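PDB 3NQN: DUF3809 domain-containing protein, which is of unknown function but binds calcium ions and belongs to a family in the Bet v 1-like clan, in which a curved antiparallel sheet wraps a long helix. Local coordinates for residues A6-T11 against A146-L151; E61-F66 against G86-V91; A92-A97 against A108-A113. One frame throughout, in Å; residues are numbered along the deposited sequence.

Contact 1: residues A6-T11 against A146-L151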
loop_
_atom_site.group_PDB
_atom_site.type_symbol
_atom_site.label_atom_id
_atom_site.label_comp_id
_atom_site.label_asym_id
_atom_site.label_seq_id
_atom_site.Cartn_x
_atom_site.Cartn_y
_atom_site.Cartn_z
ATOM N N ALA A 6 4.059 -14.805 -15.906
ATOM C CA ALA A 6 3.185 -15.945 -15.739
ATOM C C ALA A 6 2.142 -15.839 -16.848
ATOM O O ALA A 6 1.779 -14.724 -17.268
ATOM C CB ALA A 6 2.529 -15.941 -14.375
ATOM N N GLU A 7 1.710 -16.991 -17.353
ATOM C CA GLU A 7 0.750 -17.084 -18.464
ATOM C C GLU A 7 -0.317 -18.097 -18.112
ATOM O O GLU A 7 -0.052 -19.042 -17.416
ATOM C CB GLU A 7 1.478 -17.568 -19.733
ATOM C CG GLU A 7 0.587 -17.706 -20.988
ATOM C CD GLU A 7 -0.160 -19.063 -21.103
ATOM O OE1 GLU A 7 0.248 -20.056 -20.463
ATOM O OE2 GLU A 7 -1.123 -19.128 -21.883
ATOM N N GLN A 8 -1.526 -17.897 -18.602
ATOM C CA GLN A 8 -2.585 -18.889 -18.419
ATOM C C GLN A 8 -3.547 -18.815 -19.599
ATOM O O GLN A 8 -3.844 -17.723 -20.107
ATOM C CB GLN A 8 -3.332 -18.661 -17.099
ATOM C CG GLN A 8 -4.439 -19.665 -16.799
ATOM C CD GLN A 8 -3.937 -21.111 -16.650
ATOM O OE1 GLN A 8 -3.722 -21.812 -17.636
ATOM N NE2 GLN A 8 -3.809 -21.563 -15.423
ATOM N N SER A 9 -3.957 -19.977 -20.096
ATOM C CA SER A 9 -4.936 -20.030 -21.162
ATOM C C SER A 9 -5.890 -21.192 -20.940
ATOM O O SER A 9 -5.503 -22.251 -20.425
ATOM C CB SER A 9 -4.267 -20.100 -22.537
ATOM O OG SER A 9 -3.214 -21.034 -22.556
ATOM N N PHE A 10 -7.147 -20.982 -21.298
ATOM C CA PHE A 10 -8.168 -21.983 -21.039
ATOM C C PHE A 10 -9.460 -21.646 -21.743
ATOM O O PHE A 10 -9.669 -20.512 -22.185
ATOM C CB PHE A 10 -8.414 -22.099 -19.520
ATOM C CG PHE A 10 -8.858 -20.812 -18.875
ATOM C CD1 PHE A 10 -7.915 -19.870 -18.457
ATOM C CD2 PHE A 10 -10.203 -20.541 -18.682
ATOM C CE1 PHE A 10 -8.311 -18.677 -17.880
ATOM C CE2 PHE A 10 -10.604 -19.337 -18.106
ATOM C CZ PHE A 10 -9.659 -18.414 -17.692
ATOM N N THR A 11 -10.331 -22.635 -21.820
ATOM C CA THR A 11 -11.645 -22.478 -22.441
ATOM C C THR A 11 -12.729 -22.811 -21.439
ATOM O O THR A 11 -12.514 -23.596 -20.550
ATOM C CB THR A 11 -11.806 -23.375 -23.690
ATOM O OG1 THR A 11 -11.464 -24.732 -23.367
ATOM C CG2 THR A 11 -10.927 -22.881 -24.823
ATOM N N ALA A 146 -5.074 -19.844 -10.668
ATOM C CA ALA A 146 -6.437 -19.838 -10.125
ATOM C C ALA A 146 -7.467 -19.198 -11.071
ATOM O O ALA A 146 -8.665 -19.282 -10.824
ATOM C CB ALA A 146 -6.466 -19.127 -8.726
ATOM N N LEU A 147 -7.008 -18.584 -12.155
ATOM C CA LEU A 147 -7.924 -17.877 -13.066
ATOM C C LEU A 147 -9.069 -18.719 -13.626
ATOM O O LEU A 147 -10.194 -18.256 -13.664
ATOM C CB LEU A 147 -7.173 -17.183 -14.218
ATOM C CG LEU A 147 -6.720 -15.767 -13.960
ATOM C CD1 LEU A 147 -5.963 -15.219 -15.184
ATOM C CD2 LEU A 147 -7.917 -14.860 -13.597
ATOM N N PRO A 148 -8.782 -19.943 -14.101
ATOM C CA PRO A 148 -9.905 -20.729 -14.618
ATOM C C PRO A 148 -11.019 -20.939 -13.573
ATOM O O PRO A 148 -12.191 -20.819 -13.891
ATOM C CB PRO A 148 -9.249 -22.050 -15.013
ATOM C CG PRO A 148 -7.822 -21.630 -15.417
ATOM C CD PRO A 148 -7.471 -20.535 -14.445
ATOM N N GLU A 149 -10.622 -21.251 -12.346
ATOM C CA GLU A 149 -11.545 -21.414 -11.237
ATOM C C GLU A 149 -12.342 -20.117 -11.023
ATOM O O GLU A 149 -13.575 -20.133 -10.932
ATOM C CB GLU A 149 -10.749 -21.757 -9.962
ATOM C CG GLU A 149 -11.610 -21.991 -8.708
ATOM C CD GLU A 149 -10.783 -22.276 -7.466
ATOM O OE1 GLU A 149 -9.728 -21.611 -7.260
ATOM O OE2 GLU A 149 -11.203 -23.153 -6.674
ATOM N N GLY A 150 -11.626 -18.988 -11.009
ATOM C CA GLY A 150 -12.237 -17.677 -10.799
ATOM C C GLY A 150 -13.211 -17.270 -11.876
ATOM O O GLY A 150 -14.299 -16.801 -11.576
ATOM N N LEU A 151 -12.818 -17.407 -13.139
ATOM C CA LEU A 151 -13.732 -17.092 -14.212
ATOM C C LEU A 151 -14.955 -18.010 -14.173
ATOM O O LEU A 151 -16.076 -17.552 -14.353
ATOM C CB LEU A 151 -13.049 -17.143 -15.589
ATOM C CG LEU A 151 -12.514 -15.779 -16.054
ATOM C CD1 LEU A 151 -11.252 -15.395 -15.296
ATOM C CD2 LEU A 151 -12.261 -15.788 -17.487
#

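Contact 2: residues E61-F66 against G86-V91. With CA (calcium ion), chain C.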
loop_
_atom_site.group_PDB
_atom_site.type_symbol
_atom_site.label_atom_id
_atom_site.label_comp_id
_atom_site.label_asym_id
_atom_site.label_seq_id
_atom_site.Cartn_x
_atom_site.Cartn_y
_atom_site.Cartn_z
ATOM N N GLU A 61 2.779 -8.667 3.489
ATOM C CA GLU A 61 2.116 -8.509 2.203
ATOM C C GLU A 61 2.416 -7.149 1.602
ATOM O O GLU A 61 2.036 -6.116 2.166
ATOM C CB GLU A 61 0.603 -8.688 2.358
ATOM C CG GLU A 61 0.224 -10.059 2.870
ATOM C CD GLU A 61 -1.270 -10.240 3.061
ATOM O OE1 GLU A 61 -2.012 -9.232 3.122
ATOM O OE2 GLU A 61 -1.695 -11.401 3.138
ATOM N N VAL A 62 3.128 -7.151 0.472
ATOM C CA VAL A 62 3.436 -5.929 -0.257
ATOM C C VAL A 62 2.572 -5.897 -1.496
ATOM O O VAL A 62 2.580 -6.839 -2.291
ATOM C CB VAL A 62 4.929 -5.864 -0.661
ATOM C CG1 VAL A 62 5.224 -4.548 -1.471
ATOM C CG2 VAL A 62 5.822 -5.942 0.603
ATOM N N ASP A 63 1.795 -4.833 -1.644
ATOM C CA ASP A 63 0.867 -4.707 -2.772
ATOM C C ASP A 63 1.533 -4.072 -3.986
ATOM O O ASP A 63 2.202 -3.043 -3.869
ATOM C CB ASP A 63 -0.355 -3.881 -2.371
ATOM C CG ASP A 63 0.016 -2.628 -1.585
ATOM O OD1 ASP A 63 0.523 -2.757 -0.432
ATOM O OD2 ASP A 63 -0.197 -1.514 -2.105
ATOM N N LEU A 64 1.370 -4.721 -5.134
ATOM C CA LEU A 64 1.875 -4.231 -6.420
ATOM C C LEU A 64 0.662 -3.884 -7.287
ATOM O O LEU A 64 -0.142 -4.777 -7.641
ATOM C CB LEU A 64 2.720 -5.311 -7.129
ATOM C CG LEU A 64 4.152 -5.588 -6.652
ATOM C CD1 LEU A 64 4.208 -6.033 -5.184
ATOM C CD2 LEU A 64 4.822 -6.641 -7.583
ATOM N N PRO A 65 0.514 -2.602 -7.644
ATOM C CA PRO A 65 -0.659 -2.241 -8.397
ATOM C C PRO A 65 -0.570 -2.637 -9.877
ATOM O O PRO A 65 0.521 -2.945 -10.391
ATOM C CB PRO A 65 -0.703 -0.721 -8.252
ATOM C CG PRO A 65 0.719 -0.327 -8.110
ATOM C CD PRO A 65 1.379 -1.437 -7.367
ATOM N N PHE A 66 -1.731 -2.706 -10.511
ATOM C CA PHE A 66 -1.834 -2.820 -11.955
ATOM C C PHE A 66 -3.015 -1.985 -12.377
ATOM O O PHE A 66 -3.918 -1.702 -11.572
ATOM C CB PHE A 66 -2.041 -4.263 -12.417
ATOM C CG PHE A 66 -3.435 -4.810 -12.141
ATOM C CD1 PHE A 66 -4.465 -4.646 -13.074
ATOM C CD2 PHE A 66 -3.703 -5.497 -10.979
ATOM C CE1 PHE A 66 -5.730 -5.138 -12.824
ATOM C CE2 PHE A 66 -4.973 -5.983 -10.725
ATOM C CZ PHE A 66 -5.989 -5.793 -11.656
ATOM N N GLY A 86 8.233 3.781 -11.825
ATOM C CA GLY A 86 9.284 2.891 -11.318
ATOM C C GLY A 86 9.594 3.043 -9.822
ATOM O O GLY A 86 10.466 2.326 -9.291
ATOM N N GLU A 87 8.870 3.943 -9.126
ATOM C CA GLU A 87 9.093 4.202 -7.683
ATOM C C GLU A 87 8.820 2.964 -6.833
ATOM O O GLU A 87 9.367 2.813 -5.736
ATOM C CB GLU A 87 8.196 5.342 -7.215
ATOM C CG GLU A 87 6.746 4.955 -7.123
ATOM C CD GLU A 87 5.830 6.122 -7.243
ATOM O OE1 GLU A 87 6.181 7.214 -6.733
ATOM O OE2 GLU A 87 4.758 5.955 -7.858
ATOM N N ARG A 88 7.927 2.107 -7.310
ATOM C CA ARG A 88 7.645 0.874 -6.620
ATOM C C ARG A 88 7.270 -0.179 -7.606
ATOM O O ARG A 88 6.843 0.128 -8.691
ATOM C CB ARG A 88 6.556 1.052 -5.564
ATOM C CG ARG A 88 5.243 1.539 -6.082
ATOM C CD ARG A 88 4.155 1.370 -5.022
ATOM N NE ARG A 88 2.870 1.901 -5.474
ATOM C CZ ARG A 88 1.685 1.550 -4.967
ATOM N NH1 ARG A 88 1.596 0.632 -4.007
ATOM N NH2 ARG A 88 0.585 2.095 -5.446
ATOM N N ALA A 89 7.467 -1.434 -7.217
ATOM C CA ALA A 89 7.146 -2.582 -8.057
ATOM C C ALA A 89 5.677 -2.571 -8.459
ATOM O O ALA A 89 4.822 -2.127 -7.703
ATOM C CB ALA A 89 7.485 -3.865 -7.339
ATOM N N TRP A 90 5.407 -3.014 -9.683
ATOM C CA TRP A 90 4.065 -3.020 -10.215
ATOM C C TRP A 90 3.901 -4.217 -11.151
ATOM O O TRP A 90 4.866 -4.917 -11.438
ATOM C CB TRP A 90 3.754 -1.700 -10.935
ATOM C CG TRP A 90 4.719 -1.348 -12.110
ATOM C CD1 TRP A 90 5.962 -0.806 -12.012
ATOM C CD2 TRP A 90 4.426 -1.434 -13.514
ATOM N NE1 TRP A 90 6.495 -0.594 -13.270
ATOM C CE2 TRP A 90 5.574 -0.987 -14.208
ATOM C CE3 TRP A 90 3.324 -1.908 -14.254
ATOM C CZ2 TRP A 90 5.644 -0.962 -15.604
ATOM C CZ3 TRP A 90 3.392 -1.882 -15.639
ATOM C CH2 TRP A 90 4.551 -1.414 -16.304
ATOM N N VAL A 91 2.666 -4.477 -11.552
ATOM C CA VAL A 91 2.351 -5.602 -12.411
ATOM C C VAL A 91 1.607 -5.134 -13.661
ATOM O O VAL A 91 0.787 -4.205 -13.592
ATOM C CB VAL A 91 1.445 -6.633 -11.651
ATOM C CG1 VAL A 91 0.950 -7.744 -12.601
ATOM C CG2 VAL A 91 2.187 -7.222 -10.459
HETATM CA CA CA C . 1.046 -0.338 -0.168
HETATM O O HOH W 1 4.663 -2.054 -4.858
HETATM O O HOH W 2 2.723 -1.018 -1.968
HETATM O O HOH W 3 0.124 1.524 -1.430
HETATM O O HOH W 4 -1.101 -0.436 0.680
HETATM O O HOH W 5 2.125 -1.285 1.842
#

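Contact 3: residues A92-A97 against A108-A113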
loop_
_atom_site.group_PDB
_atom_site.type_symbol
_atom_site.label_atom_id
_atom_site.label_comp_id
_atom_site.label_asym_id
_atom_site.label_seq_id
_atom_site.Cartn_x
_atom_site.Cartn_y
_atom_site.Cartn_z
ATOM N N ALA A 92 1.952 -5.740 -14.799
ATOM C CA ALA A 92 1.242 -5.550 -16.074
ATOM C C ALA A 92 0.343 -6.763 -16.282
ATOM O O ALA A 92 0.842 -7.878 -16.404
ATOM C CB ALA A 92 2.205 -5.459 -17.202
ATOM N N VAL A 93 -0.976 -6.529 -16.304
ATOM C CA VAL A 93 -1.972 -7.573 -16.509
ATOM C C VAL A 93 -2.583 -7.448 -17.902
ATOM O O VAL A 93 -3.165 -6.409 -18.257
ATOM C CB VAL A 93 -3.090 -7.497 -15.468
ATOM C CG1 VAL A 93 -4.191 -8.564 -15.767
ATOM C CG2 VAL A 93 -2.527 -7.693 -14.050
ATOM N N SER A 94 -2.368 -8.461 -18.723
ATOM C CA SER A 94 -2.918 -8.495 -20.081
ATOM C C SER A 94 -3.841 -9.689 -20.197
ATOM O O SER A 94 -3.659 -10.677 -19.508
ATOM C CB SER A 94 -1.807 -8.635 -21.119
ATOM O OG SER A 94 -0.770 -7.704 -20.924
ATOM N N GLY A 95 -4.839 -9.580 -21.061
ATOM C CA GLY A 95 -5.766 -10.672 -21.294
ATOM C C GLY A 95 -6.547 -10.511 -22.580
ATOM O O GLY A 95 -6.782 -9.372 -23.065
ATOM N N GLN A 96 -6.903 -11.643 -23.174
ATOM C CA GLN A 96 -7.706 -11.658 -24.368
ATOM C C GLN A 96 -8.791 -12.716 -24.193
ATOM O O GLN A 96 -8.537 -13.804 -23.648
ATOM C CB GLN A 96 -6.869 -11.963 -25.618
ATOM C CG GLN A 96 -5.570 -11.102 -25.796
ATOM C CD GLN A 96 -4.412 -11.601 -24.933
ATOM O OE1 GLN A 96 -4.187 -12.793 -24.823
ATOM N NE2 GLN A 96 -3.653 -10.663 -24.337
ATOM N N ALA A 97 -10.000 -12.388 -24.639
ATOM C CA ALA A 97 -11.136 -13.282 -24.511
ATOM C C ALA A 97 -11.967 -13.266 -25.777
ATOM O O ALA A 97 -12.228 -12.194 -26.363
ATOM C CB ALA A 97 -12.013 -12.875 -23.302
ATOM N N ALA A 108 -6.996 -16.079 -22.515
ATOM C CA ALA A 108 -5.563 -16.104 -22.342
ATOM C C ALA A 108 -5.195 -14.875 -21.493
ATOM O O ALA A 108 -5.627 -13.742 -21.802
ATOM C CB ALA A 108 -4.847 -16.039 -23.695
ATOM N N PHE A 109 -4.440 -15.098 -20.428
ATOM C CA PHE A 109 -3.950 -14.012 -19.569
ATOM C C PHE A 109 -2.462 -14.056 -19.445
ATOM O O PHE A 109 -1.870 -15.140 -19.419
ATOM C CB PHE A 109 -4.557 -14.106 -18.187
ATOM C CG PHE A 109 -6.007 -13.783 -18.154
ATOM C CD1 PHE A 109 -6.430 -12.472 -17.997
ATOM C CD2 PHE A 109 -6.955 -14.774 -18.348
ATOM C CE1 PHE A 109 -7.762 -12.153 -18.008
ATOM C CE2 PHE A 109 -8.299 -14.461 -18.349
ATOM C CZ PHE A 109 -8.701 -13.135 -18.183
ATOM N N GLN A 110 -1.838 -12.879 -19.402
ATOM C CA GLN A 110 -0.375 -12.787 -19.196
ATOM C C GLN A 110 -0.093 -11.752 -18.102
ATOM O O GLN A 110 -0.785 -10.731 -18.003
ATOM C CB GLN A 110 0.373 -12.428 -20.493
ATOM C CG GLN A 110 -0.010 -13.270 -21.733
ATOM C CD GLN A 110 -1.290 -12.791 -22.413
ATOM O OE1 GLN A 110 -1.546 -11.603 -22.504
ATOM N NE2 GLN A 110 -2.086 -13.726 -22.901
ATOM N N PHE A 111 0.868 -12.073 -17.231
ATOM C CA PHE A 111 1.256 -11.203 -16.138
ATOM C C PHE A 111 2.736 -11.003 -16.172
ATOM O O PHE A 111 3.491 -11.945 -16.413
ATOM C CB PHE A 111 0.906 -11.830 -14.784
ATOM C CG PHE A 111 -0.530 -12.085 -14.593
ATOM C CD1 PHE A 111 -1.103 -13.280 -15.039
ATOM C CD2 PHE A 111 -1.325 -11.176 -13.922
ATOM C CE1 PHE A 111 -2.434 -13.534 -14.839
ATOM C CE2 PHE A 111 -2.652 -11.430 -13.713
ATOM C CZ PHE A 111 -3.216 -12.618 -14.176
ATOM N N GLN A 112 3.162 -9.765 -15.934
ATOM C CA GLN A 112 4.574 -9.442 -15.862
ATOM C C GLN A 112 4.792 -8.545 -14.631
ATOM O O GLN A 112 4.102 -7.551 -14.456
ATOM C CB GLN A 112 5.024 -8.733 -17.155
ATOM C CG GLN A 112 6.469 -8.184 -17.137
ATOM C CD GLN A 112 7.518 -9.232 -17.472
ATOM O OE1 GLN A 112 7.280 -10.133 -18.276
ATOM N NE2 GLN A 112 8.702 -9.088 -16.891
ATOM N N ALA A 113 5.704 -8.940 -13.753
ATOM C CA ALA A 113 6.036 -8.119 -12.586
ATOM C C ALA A 113 7.203 -7.237 -12.997
ATOM O O ALA A 113 8.138 -7.708 -13.612
ATOM C CB ALA A 113 6.413 -8.981 -11.395
#

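Contact 1: residues A6-T11 against A146-L151
Phe10 and Pro148 show how a sheet of the Bet v 1-like kind grips its long C-terminal helix: an edge strand sends one aromatic ring against a proline. Segment 6-11 crosses 146-151 at -42°. Phe10 turns its ring towards the helix with CG lodged between the backbone N and the carbonyl carbon (chi1 59°). Pro148 CG then stands over one face of that ring, 3.8 Å from the centroid and 22° off the normal, a CH-pi contact displaced towards CD1. At the far end, near the ring plane, Leu151 CD2 meets Phe10 CZ at 3.7 Å, and Leu147 CB lies 4.1 Å from Phe10 CE1. The ring also meets that of Phe107 on the neighbouring strand, and Leu151 packs on Phe107 too. An alanine here would remove the ring and is likely to leave a gap over Pro148 and beside Leu151 CD2. Gln8, two residues earlier on the strand, and Pro148 point their side chains at each other; the glutamine chain bends at its second torsion, and its amide nitrogen is tied to the carbonyl oxygen of Ala144. Held in that way, Gln8 NE2 rests against the pyrrolidine ring, 3.9 Å from Pro148 CD.

Contact 2: residues E61-F66 against G86-V91
Arg88 reaches over Pro65 to Asp63 where the loop leading into strand 90-99 of the antiparallel sheet meets strand 60-73, beside a calcium site at the subunit interface. Strands 60-73 and 90-99 are separated in the sheet by the short strand 76-81, yet at this end they touch directly, the touching parts of the two segments 56° apart. From CB, the arginine chain leaves with CG between the backbone N and the carbonyl carbon (chi1 59°), then runs extended to NE, the first atom to meet the proline, 4.1 Å from Pro65 CG. Arg88 CZ lies 3.8 Å from Pro65 CG and NH2 3.6 Å from Pro65 CG, which sits over one face of the guanidinium, offset toward its rim. The other branch, NH1, points to the metal shell. In the guanidinium plane, Arg88 NH1 gives a weak hydrogen bond of 3.4 Å to Asp63 OD2, part of a salt bridge with the carboxylate and guanidinium planes 77° apart, and it donates to water 2, a calcium ligand. Asp63 chelates the ion through both carboxylate oxygens, and Asp63 of the second subunit binds it as well, so the arginine is a second-shell partner whose charge probably tempers that of the carboxylate. Leu64 packs its CG against Ala89 CB; its side chain and that of Val91 cross at about a right angle, Val91 CG2 touching Leu64 CB. Water 1 bridges the carbonyl oxygens of Asp63 and Ala89. The backbones meet through one straight bond, Val91 N to Pro65 O at 2.9 Å.

Contact 3: residues A92-A97 against A108-A113
Ala108 O is gripped twice from the facing strand: Gln96 N donates a 2.8 Å hydrogen bond to it, and Gly95 CA approaches it at 3.1 Å as a CA-H...O contact. This doubling recurs along the ladder. Ser94 O takes the N-H of Gln110 and also lies 3.3 Å from Phe109 CA. Ala92 with Gln112, Ser94 with Gln110 and Gln96 with Ala108 form the hydrogen-bonded pairs, each exchanging two backbone bonds; Val93 with Phe111 and Gly95 with Phe109 form the non-hydrogen-bonded ones between them.

The two faces differ in chemistry. On the face of Ser94 and Ala108, Gln96 and Gln110 reach diagonally towards each other and join their amides in a closed, doubly bonded pair: Gln96 NE2 donates to Gln110 OE1 at 2.9 Å, and Gln110 NE2 returns a bond to Gln96 OE1 at 3.0 Å. Each donor lies on a lone pair in the carbonyl plane, and the two amides are only 8° from coplanar, which fixes the rotation of both. Near-identical bends make this possible, with chi2 80° in Gln96 and 81° in Gln110. Gln110 OE1 also rests close to Ser94 CB.

The other face is apolar. Phe111 and Val93 lie side by side, CD2 to CG2 3.7 Å, and Phe109 brings CD1 to 3.8 Å from Gly95 CA. Phe109 and Phe111 both pack on Leu147 of helix 122-153. Consecutive antiparallel strands joined by a short connection form a beta hairpin, here with a mixed, glutamine-bearing face and an apolar one packed on the helix, as in helix-backed sheets of the Bet v 1-like kind.

How the contacts relate
One sheet takes part in all three contacts, and each draws on a different part of its chemistry. Contacts 1 and 3 are both partly buried. Contact 3 lies nearest the centre of the chain and is a regular hairpin ladder, bonded mainly through backbone. Contact 1 is apolar across its interface; its strand 6-11 pairs with 108-113, and Leu147 CD1 packs 3.3 Å from Phe109 CG, so helix and hairpin share an apolar layer. Contact 2, the buried one, lies against the second subunit and trades most backbone pairing for charge, water and metal. It shares strand 90-99 with contact 3, where Phe66 CG meets Val93 CG2, but lies across the chain's centre from contact 1, about 8 Å away at nearest atoms.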